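Local coordinates for protein phospholipase C-beta (PLC-beta) (Sepia officinalis, PDB 3QR0) that belongs to the beta class of phospholipases C, multidomain proteins that join PH, EF-hand, TIM-barrel and C2 domains, and binds a calcium ion, at residues D46-K55 and E156-V165; M167-I177 and S202-F213. All coordinates share one frame; numbering follows the deposited sequence.

Contact 1: residues D46-K55 and E156-V165; sequences DPKGYFLYWK and EKLYFRLTTV. With GOL (glycerol), chain F.
Strand 51-54 and helix 156-165 run nearly parallel, their axes 18° apart and 10.2 Å at closest approach, with Asp-46, Lys-48, Tyr-50, Phe-51 and Tyr-53 directed at the helix and Leu-52 turned away. The Phe-160 ring packs against the type I turn of residues 46-49: Lys-48 CG sits over the ring centre, 3.6 Å from the centroid, a CH-pi contact. The Lys-48 chain, bent at chi2 (-62°), carries CE out past the ring's rim and gives NZ to O2 of a glycerol, probably from the crystallisation liquor; O2 donates to Glu-156 OE1. Water 1 joins that OE1 to Tyr-50 OH. Asp-46 holds the turn in shape: OD2 accepts from Tyr-50 N and Phe-51 N (2.6 Å to the latter), and OD1 from Lys-48 N in an Asx turn. Phe-51 takes Arg-161 CG over one face, while its edge meets Lys-157 O, 3.6 Å from CE2. The extended Lys-157 chain crosses the Tyr-50 ring with CD over one face. Val-165 CG2 packs 3.8 Å from Tyr-53 CG. Strand 51-54 lies between strands 39-45 and 63-66 of the PH-domain sheet; Lys-157 pairs with Asp-66, and Leu-158 packs on helix 174-181.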
loop_
_atom_site.group_PDB
_atom_site.type_symbol
_atom_site.label_atom_id
_atom_site.label_comp_id
_atom_site.label_asym_id
_atom_site.label_seq_id
_atom_site.Cartn_x
_atom_site.Cartn_y
_atom_site.Cartn_z
ATOM N N ASP A 46 -21.248 -6.332 9.299
ATOM C CA ASP A 46 -21.514 -7.719 8.914
ATOM C C ASP A 46 -20.568 -8.652 9.693
ATOM O O ASP A 46 -19.522 -8.214 10.189
ATOM C CB ASP A 46 -21.382 -7.924 7.410
ATOM C CG ASP A 46 -19.954 -7.848 6.944
ATOM O OD1 ASP A 46 -19.345 -8.916 6.719
ATOM O OD2 ASP A 46 -19.437 -6.715 6.827
ATOM N N PRO A 47 -20.930 -9.941 9.814
ATOM C CA PRO A 47 -20.116 -10.846 10.631
ATOM C C PRO A 47 -18.655 -11.033 10.188
ATOM O O PRO A 47 -17.848 -11.512 10.988
ATOM C CB PRO A 47 -20.875 -12.176 10.548
ATOM C CG PRO A 47 -22.259 -11.815 10.192
ATOM C CD PRO A 47 -22.155 -10.596 9.321
ATOM N N LYS A 48 -18.313 -10.668 8.952
ATOM C CA LYS A 48 -16.927 -10.800 8.468
ATOM C C LYS A 48 -16.113 -9.509 8.550
ATOM O O LYS A 48 -14.948 -9.502 8.163
ATOM C CB LYS A 48 -16.912 -11.309 7.020
ATOM C CG LYS A 48 -17.548 -12.683 6.837
ATOM C CD LYS A 48 -16.801 -13.754 7.609
ATOM C CE LYS A 48 -17.096 -15.149 7.071
ATOM N NZ LYS A 48 -16.195 -16.172 7.662
ATOM N N GLY A 49 -16.714 -8.427 9.045
ATOM C CA GLY A 49 -16.022 -7.146 9.167
ATOM C C GLY A 49 -15.671 -6.490 7.835
ATOM O O GLY A 49 -14.576 -5.950 7.676
ATOM N N TYR A 50 -16.599 -6.530 6.879
ATOM C CA TYR A 50 -16.376 -5.942 5.551
ATOM C C TYR A 50 -17.145 -4.652 5.300
ATOM O O TYR A 50 -16.708 -3.827 4.494
ATOM C CB TYR A 50 -16.742 -6.937 4.449
ATOM C CG TYR A 50 -15.878 -8.177 4.416
ATOM C CD1 TYR A 50 -14.507 -8.110 4.684
ATOM C CD2 TYR A 50 -16.419 -9.412 4.089
ATOM C CE1 TYR A 50 -13.712 -9.238 4.644
ATOM C CE2 TYR A 50 -15.622 -10.552 4.041
ATOM C CZ TYR A 50 -14.269 -10.452 4.319
ATOM O OH TYR A 50 -13.459 -11.564 4.281
ATOM N N PHE A 51 -18.288 -4.494 5.966
ATOM C CA PHE A 51 -19.170 -3.351 5.753
ATOM C C PHE A 51 -19.689 -2.792 7.061
ATOM O O PHE A 51 -19.970 -3.548 7.991
ATOM C CB PHE A 51 -20.392 -3.763 4.925
ATOM C CG PHE A 51 -20.060 -4.297 3.565
ATOM C CD1 PHE A 51 -19.768 -3.434 2.522
ATOM C CD2 PHE A 51 -20.065 -5.665 3.321
ATOM C CE1 PHE A 51 -19.460 -3.925 1.253
ATOM C CE2 PHE A 51 -19.757 -6.166 2.058
ATOM C CZ PHE A 51 -19.459 -5.296 1.024
ATOM N N LEU A 52 -19.799 -1.468 7.119
ATOM C CA LEU A 52 -20.701 -0.794 8.040
ATOM C C LEU A 52 -21.985 -0.558 7.263
ATOM O O LEU A 52 -21.931 -0.157 6.100
ATOM C CB LEU A 52 -20.143 0.562 8.468
ATOM C CG LEU A 52 -18.936 0.574 9.400
ATOM C CD1 LEU A 52 -18.452 2.002 9.607
ATOM C CD2 LEU A 52 -19.315 -0.055 10.713
ATOM N N TYR A 53 -23.133 -0.802 7.882
ATOM C CA TYR A 53 -24.399 -0.555 7.195
ATOM C C TYR A 53 -25.487 -0.085 8.147
ATOM O O TYR A 53 -25.425 -0.329 9.357
ATOM C CB TYR A 53 -24.847 -1.784 6.389
ATOM C CG TYR A 53 -25.263 -3.000 7.196
ATOM C CD1 TYR A 53 -26.606 -3.280 7.425
ATOM C CD2 TYR A 53 -24.314 -3.883 7.707
ATOM C CE1 TYR A 53 -26.997 -4.407 8.151
ATOM C CE2 TYR A 53 -24.692 -5.012 8.436
ATOM C CZ TYR A 53 -26.037 -5.267 8.651
ATOM O OH TYR A 53 -26.421 -6.375 9.374
ATOM N N TRP A 54 -26.464 0.617 7.582
ATOM C CA TRP A 54 -27.572 1.179 8.344
ATOM C C TRP A 54 -28.716 1.549 7.403
ATOM O O TRP A 54 -28.508 1.779 6.205
ATOM C CB TRP A 54 -27.118 2.411 9.139
ATOM C CG TRP A 54 -26.708 3.579 8.282
ATOM C CD1 TRP A 54 -27.484 4.653 7.932
ATOM C CD2 TRP A 54 -25.429 3.797 7.671
ATOM N NE1 TRP A 54 -26.766 5.520 7.144
ATOM C CE2 TRP A 54 -25.504 5.021 6.968
ATOM C CE3 TRP A 54 -24.225 3.079 7.652
ATOM C CZ2 TRP A 54 -24.421 5.540 6.247
ATOM C CZ3 TRP A 54 -23.152 3.600 6.937
ATOM C CH2 TRP A 54 -23.262 4.821 6.244
ATOM N N LYS A 55 -29.923 1.592 7.947
ATOM C CA LYS A 55 -31.095 1.943 7.160
ATOM C C LYS A 55 -31.534 3.357 7.491
ATOM O O LYS A 55 -31.500 3.769 8.650
ATOM C CB LYS A 55 -32.227 0.950 7.415
ATOM C CG LYS A 55 -31.954 -0.412 6.802
ATOM C CD LYS A 55 -33.120 -1.374 6.975
ATOM C CE LYS A 55 -32.898 -2.650 6.172
ATOM N NZ LYS A 55 -31.606 -3.317 6.510
ATOM N N GLU A 156 -17.221 -14.136 -1.400
ATOM C CA GLU A 156 -17.854 -14.268 -0.089
ATOM C C GLU A 156 -18.235 -12.903 0.512
ATOM O O GLU A 156 -19.273 -12.779 1.156
ATOM C CB GLU A 156 -16.941 -15.041 0.871
ATOM C CG GLU A 156 -17.607 -15.430 2.183
ATOM C CD GLU A 156 -16.646 -16.078 3.167
ATOM O OE1 GLU A 156 -15.492 -15.613 3.289
ATOM O OE2 GLU A 156 -17.054 -17.044 3.837
ATOM N N LYS A 157 -17.398 -11.892 0.304
ATOM C CA LYS A 157 -17.726 -10.514 0.695
ATOM C C LYS A 157 -19.029 -10.037 0.043
ATOM O O LYS A 157 -19.908 -9.487 0.716
ATOM C CB LYS A 157 -16.583 -9.568 0.325
ATOM C CG LYS A 157 -16.874 -8.098 0.571
ATOM C CD LYS A 157 -15.595 -7.274 0.609
ATOM C CE LYS A 157 -15.898 -5.781 0.630
ATOM N NZ LYS A 157 -14.662 -4.964 0.812
ATOM N N LEU A 158 -19.145 -10.259 -1.263
ATOM C CA LEU A 158 -20.373 -9.959 -1.992
ATOM C C LEU A 158 -21.548 -10.754 -1.420
ATOM O O LEU A 158 -22.654 -10.216 -1.273
ATOM C CB LEU A 158 -20.203 -10.270 -3.486
ATOM C CG LEU A 158 -21.419 -10.082 -4.393
ATOM C CD1 LEU A 158 -21.920 -8.643 -4.334
ATOM C CD2 LEU A 158 -21.085 -10.477 -5.821
ATOM N N TYR A 159 -21.309 -12.029 -1.109
ATOM C CA TYR A 159 -22.335 -12.883 -0.505
ATOM C C TYR A 159 -22.837 -12.287 0.810
ATOM O O TYR A 159 -24.044 -12.247 1.060
ATOM C CB TYR A 159 -21.806 -14.306 -0.267
ATOM C CG TYR A 159 -22.780 -15.203 0.463
ATOM C CD1 TYR A 159 -23.789 -15.863 -0.224
ATOM C CD2 TYR A 159 -22.702 -15.377 1.844
ATOM C CE1 TYR A 159 -24.700 -16.682 0.442
ATOM C CE2 TYR A 159 -23.607 -16.197 2.522
ATOM C CZ TYR A 159 -24.601 -16.844 1.812
ATOM O OH TYR A 159 -25.500 -17.653 2.463
ATOM N N PHE A 160 -21.913 -11.832 1.650
ATOM C CA PHE A 160 -22.298 -11.241 2.933
ATOM C C PHE A 160 -22.976 -9.884 2.779
ATOM O O PHE A 160 -23.845 -9.532 3.584
ATOM C CB PHE A 160 -21.111 -11.167 3.891
ATOM C CG PHE A 160 -20.931 -12.414 4.697
ATOM C CD1 PHE A 160 -20.161 -13.466 4.215
ATOM C CD2 PHE A 160 -21.571 -12.560 5.919
ATOM C CE1 PHE A 160 -20.003 -14.632 4.950
ATOM C CE2 PHE A 160 -21.415 -13.728 6.666
ATOM C CZ PHE A 160 -20.632 -14.765 6.176
ATOM N N ARG A 161 -22.610 -9.136 1.742
ATOM C CA ARG A 161 -23.334 -7.916 1.428
ATOM C C ARG A 161 -24.792 -8.253 1.107
ATOM O O ARG A 161 -25.716 -7.638 1.649
ATOM C CB ARG A 161 -22.710 -7.160 0.257
ATOM C CG ARG A 161 -23.261 -5.754 0.160
ATOM C CD ARG A 161 -22.885 -5.038 -1.103
ATOM N NE ARG A 161 -23.839 -3.964 -1.387
ATOM C CZ ARG A 161 -23.622 -2.945 -2.215
ATOM N NH1 ARG A 161 -22.465 -2.817 -2.856
ATOM N NH2 ARG A 161 -24.574 -2.038 -2.391
ATOM N N LEU A 162 -24.988 -9.241 0.241
ATOM C CA LEU A 162 -26.327 -9.631 -0.194
ATOM C C LEU A 162 -27.209 -10.173 0.936
ATOM O O LEU A 162 -28.415 -9.912 0.953
ATOM C CB LEU A 162 -26.242 -10.653 -1.333
ATOM C CG LEU A 162 -25.720 -10.084 -2.657
ATOM C CD1 LEU A 162 -25.485 -11.196 -3.657
ATOM C CD2 LEU A 162 -26.686 -9.043 -3.231
ATOM N N THR A 163 -26.613 -10.913 1.868
ATOM C CA THR A 163 -27.369 -11.557 2.945
ATOM C C THR A 163 -27.442 -10.740 4.245
ATOM O O THR A 163 -28.093 -11.162 5.197
ATOM C CB THR A 163 -26.807 -12.957 3.263
ATOM O OG1 THR A 163 -25.449 -12.856 3.721
ATOM C CG2 THR A 163 -26.875 -13.843 2.028
ATOM N N THR A 164 -26.782 -9.584 4.294
ATOM C CA THR A 164 -26.876 -8.706 5.467
ATOM C C THR A 164 -27.341 -7.307 5.076
ATOM O O THR A 164 -28.393 -6.860 5.523
ATOM C CB THR A 164 -25.542 -8.633 6.250
ATOM O OG1 THR A 164 -24.558 -7.930 5.480
ATOM C CG2 THR A 164 -25.037 -10.031 6.573
ATOM N N VAL A 165 -26.571 -6.626 4.231
ATOM C CA VAL A 165 -26.898 -5.252 3.833
ATOM C C VAL A 165 -28.160 -5.186 2.976
ATOM O O VAL A 165 -29.056 -4.381 3.242
ATOM C CB VAL A 165 -25.749 -4.592 3.043
ATOM C CG1 VAL A 165 -26.120 -3.160 2.659
ATOM C CG2 VAL A 165 -24.459 -4.619 3.847
HETATM C C1 GOL F . -12.070 -15.702 4.849
HETATM O O1 GOL F . -11.738 -16.853 4.106
HETATM C C2 GOL F . -12.960 -16.111 6.015
HETATM O O2 GOL F . -14.289 -16.248 5.567
HETATM C C3 GOL F . -12.907 -15.088 7.144
HETATM O O3 GOL F . -12.961 -15.743 8.393
HETATM O O HOH W 1 -14.168 -13.373 2.629
HETATM O O HOH W 2 -14.111 -4.408 3.424
#

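Contact 2: residues M167-I177 and S202-F213; sequences MEKNKIPVKAI and SGKNDAIDLKAF
A two-stranded antiparallel sheet of the EF-hand-like region, the short pairing by which the loops of an EF-hand couple are classically joined, is formed by 171-173 and 207-209. Ile-172 and Ile-208 make its hydrogen-bonded pair: each backbone N gives its proton to the other's O at 2.7 Å, and both bonds are nearly straight, though of the two only Ile-172 N lies in the plane of the carbonyl it meets. The pairing continues at both ends, with Leu-210 N bonded to Asn-170 O and Val-174 N to Asp-206 O. Lys-171 faces Asp-209 and Pro-173 faces Ala-207 in non-hydrogen-bonded pairs. On their side of the sheet Lys-171 and Asp-209 lie alongside each other, CE 3.4 Å from OD2, but NZ stays 4.5 Å from that oxygen, beyond a salt bridge.

As in an EF-hand, a helix follows directly on the first strand: Pro-173 is the N-cap of helix 174-181. Water 3 accepts from Lys-175 N and donates to Lys-204 O and Asp-206 O, tying that helix start to the turn 203-206. Val-174 CB lies 3.4 Å from Gly-203 O.

The isoleucine side of the sheet is apolar. Ile-172 CG1, placed anti to the carbonyl carbon (chi1 -63°), stands over one face of the Phe-213 ring, 4.1 Å from the centroid and 16° off its normal. Ile-177 CD1 meets Ile-208 CD1 at 4.0 Å. At the end of the sheet away from helix 174-181, Met-167 crosses Leu-210 at about a right angle, its SD against both methyls. Trp-200 stacks on the Phe-213 ring.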
loop_
_atom_site.group_PDB
_atom_site.type_symbol
_atom_site.label_atom_id
_atom_site.label_comp_id
_atom_site.label_asym_id
_atom_site.label_seq_id
_atom_site.Cartn_x
_atom_site.Cartn_y
_atom_site.Cartn_z
ATOM N N MET A 167 -30.414 -7.648 2.345
ATOM C CA MET A 167 -31.479 -8.592 2.669
ATOM C C MET A 167 -32.715 -7.863 3.193
ATOM O O MET A 167 -32.608 -6.942 4.007
ATOM C CB MET A 167 -30.999 -9.633 3.682
ATOM C CG MET A 167 -31.967 -10.793 3.854
ATOM S SD MET A 167 -31.190 -12.272 4.517
ATOM C CE MET A 167 -30.934 -11.794 6.229
ATOM N N GLU A 168 -33.881 -8.290 2.709
ATOM C CA GLU A 168 -35.165 -7.669 3.037
ATOM C C GLU A 168 -36.154 -8.743 3.476
ATOM O O GLU A 168 -36.697 -9.467 2.639
ATOM C CB GLU A 168 -35.710 -6.921 1.812
ATOM C CG GLU A 168 -37.095 -6.284 1.995
ATOM C CD GLU A 168 -37.588 -5.562 0.744
ATOM O OE1 GLU A 168 -36.968 -5.730 -0.335
ATOM O OE2 GLU A 168 -38.600 -4.831 0.841
ATOM N N LYS A 169 -36.373 -8.841 4.787
ATOM C CA LYS A 169 -37.312 -9.807 5.371
ATOM C C LYS A 169 -36.916 -11.237 5.005
ATOM O O LYS A 169 -37.690 -11.980 4.399
ATOM C CB LYS A 169 -38.753 -9.489 4.948
ATOM C CG LYS A 169 -39.088 -8.004 5.059
ATOM C CD LYS A 169 -40.571 -7.740 5.241
ATOM C CE LYS A 169 -40.841 -6.249 5.422
ATOM N NZ LYS A 169 -42.147 -5.990 6.087
ATOM N N ASN A 170 -35.688 -11.592 5.377
ATOM C CA ASN A 170 -35.100 -12.902 5.090
ATOM C C ASN A 170 -35.151 -13.297 3.608
ATOM O O ASN A 170 -35.266 -14.477 3.274
ATOM C CB ASN A 170 -35.752 -13.981 5.969
ATOM C CG ASN A 170 -35.508 -13.753 7.453
ATOM O OD1 ASN A 170 -34.421 -13.337 7.862
ATOM N ND2 ASN A 170 -36.519 -14.034 8.270
ATOM N N LYS A 171 -35.049 -12.306 2.727
ATOM C CA LYS A 171 -35.059 -12.545 1.287
ATOM C C LYS A 171 -34.050 -11.640 0.592
ATOM O O LYS A 171 -33.874 -10.482 0.976
ATOM C CB LYS A 171 -36.453 -12.309 0.703
ATOM C CG LYS A 171 -37.499 -13.317 1.153
ATOM C CD LYS A 171 -38.880 -12.980 0.614
ATOM C CE LYS A 171 -39.862 -14.113 0.874
ATOM N NZ LYS A 171 -41.224 -13.816 0.350
ATOM N N ILE A 172 -33.399 -12.180 -0.436
ATOM C CA ILE A 172 -32.416 -11.442 -1.217
ATOM C C ILE A 172 -33.060 -11.014 -2.534
ATOM O O ILE A 172 -33.354 -11.859 -3.377
ATOM C CB ILE A 172 -31.166 -12.302 -1.520
ATOM C CG1 ILE A 172 -30.439 -12.693 -0.227
ATOM C CG2 ILE A 172 -30.207 -11.543 -2.433
ATOM C CD1 ILE A 172 -31.122 -13.782 0.586
ATOM N N PRO A 173 -33.292 -9.703 -2.716
ATOM C CA PRO A 173 -33.914 -9.275 -3.972
ATOM C C PRO A 173 -32.977 -9.448 -5.172
ATOM O O PRO A 173 -31.777 -9.180 -5.063
ATOM C CB PRO A 173 -34.255 -7.798 -3.730
ATOM C CG PRO A 173 -33.446 -7.368 -2.573
ATOM C CD PRO A 173 -33.023 -8.580 -1.802
ATOM N N VAL A 174 -33.524 -9.917 -6.294
ATOM C CA VAL A 174 -32.750 -10.079 -7.527
ATOM C C VAL A 174 -32.194 -8.730 -7.971
ATOM O O VAL A 174 -31.069 -8.639 -8.455
ATOM C CB VAL A 174 -33.603 -10.681 -8.671
ATOM C CG1 VAL A 174 -32.833 -10.651 -9.993
ATOM C CG2 VAL A 174 -34.037 -12.101 -8.329
ATOM N N LYS A 175 -33.005 -7.688 -7.797
ATOM C CA LYS A 175 -32.595 -6.302 -8.018
ATOM C C LYS A 175 -31.259 -5.971 -7.331
ATOM O O LYS A 175 -30.416 -5.275 -7.901
ATOM C CB LYS A 175 -33.703 -5.371 -7.506
ATOM C CG LYS A 175 -33.468 -3.889 -7.707
ATOM C CD LYS A 175 -34.745 -3.108 -7.418
ATOM C CE LYS A 175 -34.529 -1.614 -7.508
ATOM N NZ LYS A 175 -35.823 -0.871 -7.435
ATOM N N ALA A 176 -31.078 -6.473 -6.109
ATOM C CA ALA A 176 -29.864 -6.216 -5.333
ATOM C C ALA A 176 -28.660 -6.969 -5.902
ATOM O O ALA A 176 -27.543 -6.459 -5.886
ATOM C CB ALA A 176 -30.080 -6.587 -3.873
ATOM N N ILE A 177 -28.897 -8.180 -6.404
ATOM C CA ILE A 177 -27.839 -8.994 -7.001
ATOM C C ILE A 177 -27.306 -8.321 -8.263
ATOM O O ILE A 177 -26.097 -8.211 -8.448
ATOM C CB ILE A 177 -28.326 -10.420 -7.362
ATOM C CG1 ILE A 177 -28.895 -11.131 -6.128
ATOM C CG2 ILE A 177 -27.179 -11.232 -7.949
ATOM C CD1 ILE A 177 -29.492 -12.484 -6.422
ATOM N N SER A 202 -35.354 -15.396 -11.032
ATOM C CA SER A 202 -34.515 -14.492 -11.815
ATOM C C SER A 202 -35.252 -13.270 -12.362
ATOM O O SER A 202 -34.671 -12.489 -13.118
ATOM C CB SER A 202 -33.884 -15.262 -12.974
ATOM O OG SER A 202 -34.882 -15.798 -13.822
ATOM N N GLY A 203 -36.517 -13.096 -11.981
ATOM C CA GLY A 203 -37.311 -11.964 -12.448
ATOM C C GLY A 203 -36.840 -10.649 -11.854
ATOM O O GLY A 203 -36.270 -10.619 -10.762
ATOM N N LYS A 204 -37.092 -9.561 -12.580
ATOM C CA LYS A 204 -36.665 -8.216 -12.179
ATOM C C LYS A 204 -37.072 -7.866 -10.742
ATOM O O LYS A 204 -36.291 -7.259 -10.007
ATOM C CB LYS A 204 -37.248 -7.177 -13.150
ATOM C CG LYS A 204 -36.728 -5.750 -12.969
ATOM C CD LYS A 204 -37.617 -4.728 -13.678
ATOM C CE LYS A 204 -37.413 -4.726 -15.189
ATOM N NZ LYS A 204 -36.138 -4.063 -15.585
ATOM N N ASN A 205 -38.285 -8.260 -10.349
ATOM C CA ASN A 205 -38.842 -7.909 -9.039
ATOM C C ASN A 205 -38.982 -9.103 -8.080
ATOM O O ASN A 205 -39.699 -9.016 -7.077
ATOM C CB ASN A 205 -40.209 -7.239 -9.225
ATOM C CG ASN A 205 -40.165 -6.082 -10.212
ATOM O OD1 ASN A 205 -39.358 -5.161 -10.079
ATOM N ND2 ASN A 205 -41.041 -6.123 -11.206
ATOM N N ASP A 206 -38.300 -10.205 -8.381
ATOM C CA ASP A 206 -38.320 -11.388 -7.517
ATOM C C ASP A 206 -37.322 -11.257 -6.361
ATOM O O ASP A 206 -36.542 -10.306 -6.300
ATOM C CB ASP A 206 -38.016 -12.654 -8.329
ATOM C CG ASP A 206 -39.173 -13.075 -9.227
ATOM O OD1 ASP A 206 -40.340 -12.749 -8.917
ATOM O OD2 ASP A 206 -38.913 -13.753 -10.244
ATOM N N ALA A 207 -37.376 -12.217 -5.443
ATOM C CA ALA A 207 -36.455 -12.279 -4.312
ATOM C C ALA A 207 -36.222 -13.733 -3.911
ATOM O O ALA A 207 -37.129 -14.560 -4.014
ATOM C CB ALA A 207 -37.005 -11.486 -3.142
ATOM N N ILE A 208 -35.005 -14.037 -3.463
ATOM C CA ILE A 208 -34.619 -15.399 -3.100
ATOM C C ILE A 208 -34.637 -15.573 -1.583
ATOM O O ILE A 208 -34.175 -14.699 -0.855
ATOM C CB ILE A 208 -33.204 -15.739 -3.614
ATOM C CG1 ILE A 208 -33.076 -15.407 -5.105
ATOM C CG2 ILE A 208 -32.884 -17.208 -3.361
ATOM C CD1 ILE A 208 -31.702 -15.686 -5.674
ATOM N N ASP A 209 -35.161 -16.703 -1.113
ATOM C CA ASP A 209 -35.198 -16.993 0.319
ATOM C C ASP A 209 -33.787 -17.209 0.862
ATOM O O ASP A 209 -32.950 -17.829 0.201
ATOM C CB ASP A 209 -36.047 -18.241 0.607
ATOM C CG ASP A 209 -37.530 -18.024 0.345
ATOM O OD1 ASP A 209 -38.280 -19.022 0.344
ATOM O OD2 ASP A 209 -37.954 -16.867 0.144
ATOM N N LEU A 210 -33.535 -16.699 2.067
ATOM C CA LEU A 210 -32.246 -16.878 2.737
ATOM C C LEU A 210 -31.875 -18.353 2.851
ATOM O O LEU A 210 -30.709 -18.711 2.686
ATOM C CB LEU A 210 -32.267 -16.248 4.136
ATOM C CG LEU A 210 -30.972 -16.355 4.956
ATOM C CD1 LEU A 210 -29.791 -15.741 4.200
ATOM C CD2 LEU A 210 -31.141 -15.691 6.307
ATOM N N LYS A 211 -32.873 -19.192 3.130
ATOM C CA LYS A 211 -32.683 -20.644 3.241
ATOM C C LYS A 211 -32.029 -21.223 1.990
ATOM O O LYS A 211 -31.086 -22.006 2.087
ATOM C CB LYS A 211 -34.025 -21.350 3.471
ATOM C CG LYS A 211 -34.694 -21.027 4.799
ATOM C CD LYS A 211 -36.187 -21.322 4.759
ATOM C CE LYS A 211 -36.876 -20.821 6.019
ATOM N NZ LYS A 211 -38.332 -21.135 6.032
ATOM N N ALA A 212 -32.538 -20.830 0.823
ATOM C CA ALA A 212 -32.040 -21.331 -0.460
ATOM C C ALA A 212 -30.763 -20.623 -0.923
ATOM O O ALA A 212 -30.129 -21.055 -1.884
ATOM C CB ALA A 212 -33.121 -21.200 -1.529
ATOM N N PHE A 213 -30.395 -19.541 -0.238
ATOM C CA PHE A 213 -29.267 -18.700 -0.636
ATOM C C PHE A 213 -28.028 -18.997 0.219
ATOM O O PHE A 213 -27.567 -18.154 0.985
ATOM C CB PHE A 213 -29.673 -17.228 -0.528
ATOM C CG PHE A 213 -28.837 -16.294 -1.360
ATOM C CD1 PHE A 213 -29.095 -16.133 -2.716
ATOM C CD2 PHE A 213 -27.814 -15.555 -0.787
ATOM C CE1 PHE A 213 -28.336 -15.259 -3.487
ATOM C CE2 PHE A 213 -27.049 -14.684 -1.554
ATOM C CZ PHE A 213 -27.316 -14.537 -2.905
HETATM O O HOH W 3 -35.778 -7.774 -7.123
#

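Overall arrangement
The two contacts follow one another along the chain, and their centres lie 15 Å apart. Helix 151-165 connects them: one side packs on the PH-domain strand of contact 1, and other residues of the same helix touch contact 2. There Tyr-159 OH lies 2.6 Å from Phe-213 O, a probable hydrogen bond, and the two rings meet with nearly parallel planes. Thr-163 CG2 packs 3.4 Å from Phe-213 CD2, and Leu-162 O lies 3.6 Å from Ile-172 CG1. Helix 151-165 is thus shared by the PH-domain and EF-hand-like sides; Lys-175 of contact 2 also reaches Glu-60 in a salt bridge. Neither contact includes a residue of the calcium site, whose protein residues are Asn-339, Glu-368, Asp-370 and Glu-417.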